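Side-chain contact in DinB-like domain-containing protein (Thermus thermophilus, PDB 2YQY), which is of unknown function but adopts the four-helix bundle of the DinB superfamily, some members of which are metal-dependent enzymes: residues A[25-30]-A[161-166]. Numbering follows the deposited sequence.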
ATOM      1  N   LEU A  25      -3.054   6.570  -8.438  1.00 20.26           N
ATOM      2  CA  LEU A  25      -3.943   6.143  -9.523  1.00 20.12           C
ATOM      3  C   LEU A  25      -3.898   7.117 -10.692  1.00 20.22           C
ATOM      4  O   LEU A  25      -3.900   6.678 -11.851  1.00 20.82           O
ATOM      5  CB  LEU A  25      -5.379   5.957  -9.048  1.00 19.18           C
ATOM      6  CG  LEU A  25      -5.630   4.842  -8.046  1.00 19.46           C
ATOM      7  CD1 LEU A  25      -7.117   4.818  -7.716  1.00 18.70           C
ATOM      8  CD2 LEU A  25      -5.167   3.494  -8.586  1.00 19.67           C
ATOM      9  N   ALA A  26      -3.828   8.423 -10.387  1.00 20.32           N
ATOM     10  CA  ALA A  26      -3.791   9.478 -11.430  1.00 19.94           C
ATOM     11  C   ALA A  26      -2.471   9.436 -12.238  1.00 20.36           C
ATOM     12  O   ALA A  26      -2.471   9.524 -13.472  1.00 19.13           O
ATOM     13  CB  ALA A  26      -4.008  10.865 -10.795  1.00 20.23           C
ATOM     14  N   LEU A  27      -1.357   9.300 -11.524  1.00 20.52           N
ATOM     15  CA  LEU A  27      -0.049   9.082 -12.132  1.00 20.90           C
ATOM     16  C   LEU A  27      -0.064   7.897 -13.103  1.00 20.33           C
ATOM     17  O   LEU A  27       0.386   8.030 -14.265  1.00 19.65           O
ATOM     18  CB  LEU A  27       1.026   8.899 -11.047  1.00 20.92           C
ATOM     19  CG  LEU A  27       2.442   8.621 -11.539  1.00 21.60           C
ATOM     20  CD1 LEU A  27       3.529   9.033 -10.501  1.00 20.01           C
ATOM     21  CD2 LEU A  27       2.604   7.143 -11.947  1.00 21.43           C
ATOM     22  N   LEU A  28      -0.586   6.744 -12.652  1.00 19.40           N
ATOM     23  CA  LEU A  28      -0.630   5.558 -13.540  1.00 19.40           C
ATOM     24  C   LEU A  28      -1.509   5.775 -14.785  1.00 18.56           C
ATOM     25  O   LEU A  28      -1.109   5.403 -15.895  1.00 18.48           O
ATOM     26  CB  LEU A  28      -1.092   4.313 -12.796  1.00 19.23           C
ATOM     27  CG  LEU A  28      -0.191   3.798 -11.660  1.00 18.48           C
ATOM     28  CD1 LEU A  28      -0.962   2.774 -10.813  1.00 18.00           C
ATOM     29  CD2 LEU A  28       1.141   3.219 -12.197  1.00 20.33           C
ATOM     30  N   ARG A  29      -2.700   6.350 -14.586  1.00 31.15           N
ATOM     31  CA  ARG A  29      -3.667   6.578 -15.665  1.00 31.00           C
ATOM     32  C   ARG A  29      -3.223   7.650 -16.668  1.00 30.99           C
ATOM     33  O   ARG A  29      -3.659   7.644 -17.809  1.00 29.85           O
ATOM     34  CB  ARG A  29      -5.036   6.952 -15.098  1.00 30.26           C
ATOM     35  CG  ARG A  29      -5.823   5.786 -14.555  1.00 30.45           C
ATOM     36  CD  ARG A  29      -7.006   6.283 -13.731  1.00 32.41           C
ATOM     37  NE  ARG A  29      -7.752   5.187 -13.109  1.00 33.32           N
ATOM     38  CZ  ARG A  29      -8.395   5.266 -11.943  1.00 32.82           C
ATOM     39  NH1 ARG A  29      -8.394   6.395 -11.233  1.00 31.67           N
ATOM     40  NH2 ARG A  29      -9.033   4.203 -11.474  1.00 32.94           N
ATOM     41  N   GLU A  30      -2.373   8.574 -16.237  1.00 31.70           N
ATOM     42  CA  GLU A  30      -1.930   9.664 -17.104  1.00 31.59           C
ATOM     43  C   GLU A  30      -0.569   9.392 -17.743  1.00 31.19           C
ATOM     44  O   GLU A  30      -0.178  10.082 -18.671  1.00 29.73           O
ATOM     45  CB  GLU A  30      -1.941  10.994 -16.343  1.00 30.75           C
ATOM     46  CG  GLU A  30      -3.334  11.384 -15.857  1.00 32.75           C
ATOM     47  CD  GLU A  30      -3.335  12.523 -14.838  1.00 34.25           C
ATOM     48  OE1 GLU A  30      -2.284  13.156 -14.629  1.00 36.72           O
ATOM     49  OE2 GLU A  30      -4.396  12.790 -14.244  1.00 34.66           O
ATOM     50  N   LYS A 161       6.507   8.573  -4.342  1.00 25.50           N
ATOM     51  CA  LYS A 161       7.653   9.473  -4.486  1.00 26.28           C
ATOM     52  C   LYS A 161       8.723   8.969  -5.477  1.00 26.20           C
ATOM     53  O   LYS A 161       9.274   9.761  -6.276  1.00 25.70           O
ATOM     54  CB  LYS A 161       8.272   9.712  -3.116  1.00 25.81           C
ATOM     55  CG  LYS A 161       8.901  11.034  -2.936  1.00 28.68           C
ATOM     56  CD  LYS A 161       9.304  11.186  -1.483  1.00 30.71           C
ATOM     57  CE  LYS A 161       8.100  11.380  -0.570  1.00 30.50           C
ATOM     58  NZ  LYS A 161       8.114  12.754   0.020  1.00 28.99           N
ATOM     59  N   ALA A 162       9.035   7.674  -5.412  1.00 25.56           N
ATOM     60  CA  ALA A 162      10.002   7.052  -6.329  1.00 25.92           C
ATOM     61  C   ALA A 162       9.529   7.106  -7.796  1.00 25.13           C
ATOM     62  O   ALA A 162      10.294   7.447  -8.691  1.00 25.40           O
ATOM     63  CB  ALA A 162      10.286   5.623  -5.907  1.00 25.77           C
ATOM     64  N   LEU A 163       8.257   6.784  -8.017  1.00 25.09           N
ATOM     65  CA  LEU A 163       7.626   6.926  -9.329  1.00 24.48           C
ATOM     66  C   LEU A 163       7.621   8.378  -9.821  1.00 24.04           C
ATOM     67  O   LEU A 163       8.056   8.630 -10.933  1.00 23.79           O
ATOM     68  CB  LEU A 163       6.215   6.356  -9.307  1.00 25.25           C
ATOM     69  CG  LEU A 163       6.068   4.842  -9.125  1.00 25.75           C
ATOM     70  CD1 LEU A 163       4.618   4.518  -9.248  1.00 27.15           C
ATOM     71  CD2 LEU A 163       6.879   4.110 -10.182  1.00 25.59           C
ATOM     72  N   GLN A 164       7.163   9.337  -9.004  1.00 24.13           N
ATOM     73  CA  GLN A 164       7.243  10.756  -9.410  1.00 24.19           C
ATOM     74  C   GLN A 164       8.678  11.174  -9.767  1.00 24.74           C
ATOM     75  O   GLN A 164       8.895  11.921 -10.741  1.00 23.94           O
ATOM     76  CB  GLN A 164       6.708  11.661  -8.322  1.00 24.89           C
ATOM     77  CG  GLN A 164       5.229  11.470  -8.059  1.00 23.79           C
ATOM     78  CD  GLN A 164       4.797  12.052  -6.734  1.00 26.27           C
ATOM     79  OE1 GLN A 164       5.558  12.088  -5.758  1.00 21.24           O
ATOM     80  NE2 GLN A 164       3.543  12.496  -6.689  1.00 22.62           N
ATOM     81  N   ALA A 165       9.664  10.677  -9.019  1.00 23.98           N
ATOM     82  CA  ALA A 165      11.063  11.029  -9.292  1.00 25.03           C
ATOM     83  C   ALA A 165      11.537  10.493 -10.658  1.00 25.41           C
ATOM     84  O   ALA A 165      12.506  10.982 -11.219  1.00 23.89           O
ATOM     85  CB  ALA A 165      11.958  10.527  -8.185  1.00 24.67           C
ATOM     86  N   SER A 166      10.839   9.481 -11.169  1.00 26.71           N
ATOM     87  CA  SER A 166      11.128   8.864 -12.459  1.00 27.40           C
ATOM     88  C   SER A 166      10.386   9.508 -13.615  1.00 27.08           C
ATOM     89  O   SER A 166      10.473   8.989 -14.730  1.00 25.89           O
ATOM     90  CB  SER A 166      10.747   7.389 -12.418  1.00 27.09           C
ATOM     91  OG  SER A 166      11.701   6.662 -11.673  1.00 30.67           O
TER
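Across the contact between 25-30, at the end of helix 10-30, and 161-166, at the end of helix 153-165, the backbones come closest at Leu27 and Gln164, whose CA atoms lie 8.0 Å apart. The Leu27 side chain bridges about half of that gap. Its CG lies anti to the backbone N and beside the carbonyl carbon (chi1 178°), and from there the branch carries CD1 toward Gln164. This methyl settles against the start of two neighbouring side chains, approaching CG of Gln164 to 3.8 Å. It lies 4.0 Å from CB of Leu163 and also touches the backbone N of Gln164. Two helices of a DinB-type four-helix bundle are thus joined near their C-terminal ends by van der Waals packing, with no hydrogen bond between the segments, an example of how one leucine methyl set against the base of the side chains across from it can link two helix ends. Leu163 is buried and also packs on Pro47 and Val50 of helix 47-71, whereas the solvent-exposed Gln164 crosses the Leu27 side chain at a slant, its aliphatic CG doing the packing. Trp35 of helix 33-36 touches Leu27, and its NE1 donates a hydrogen bond to the carbonyl O of Ser166.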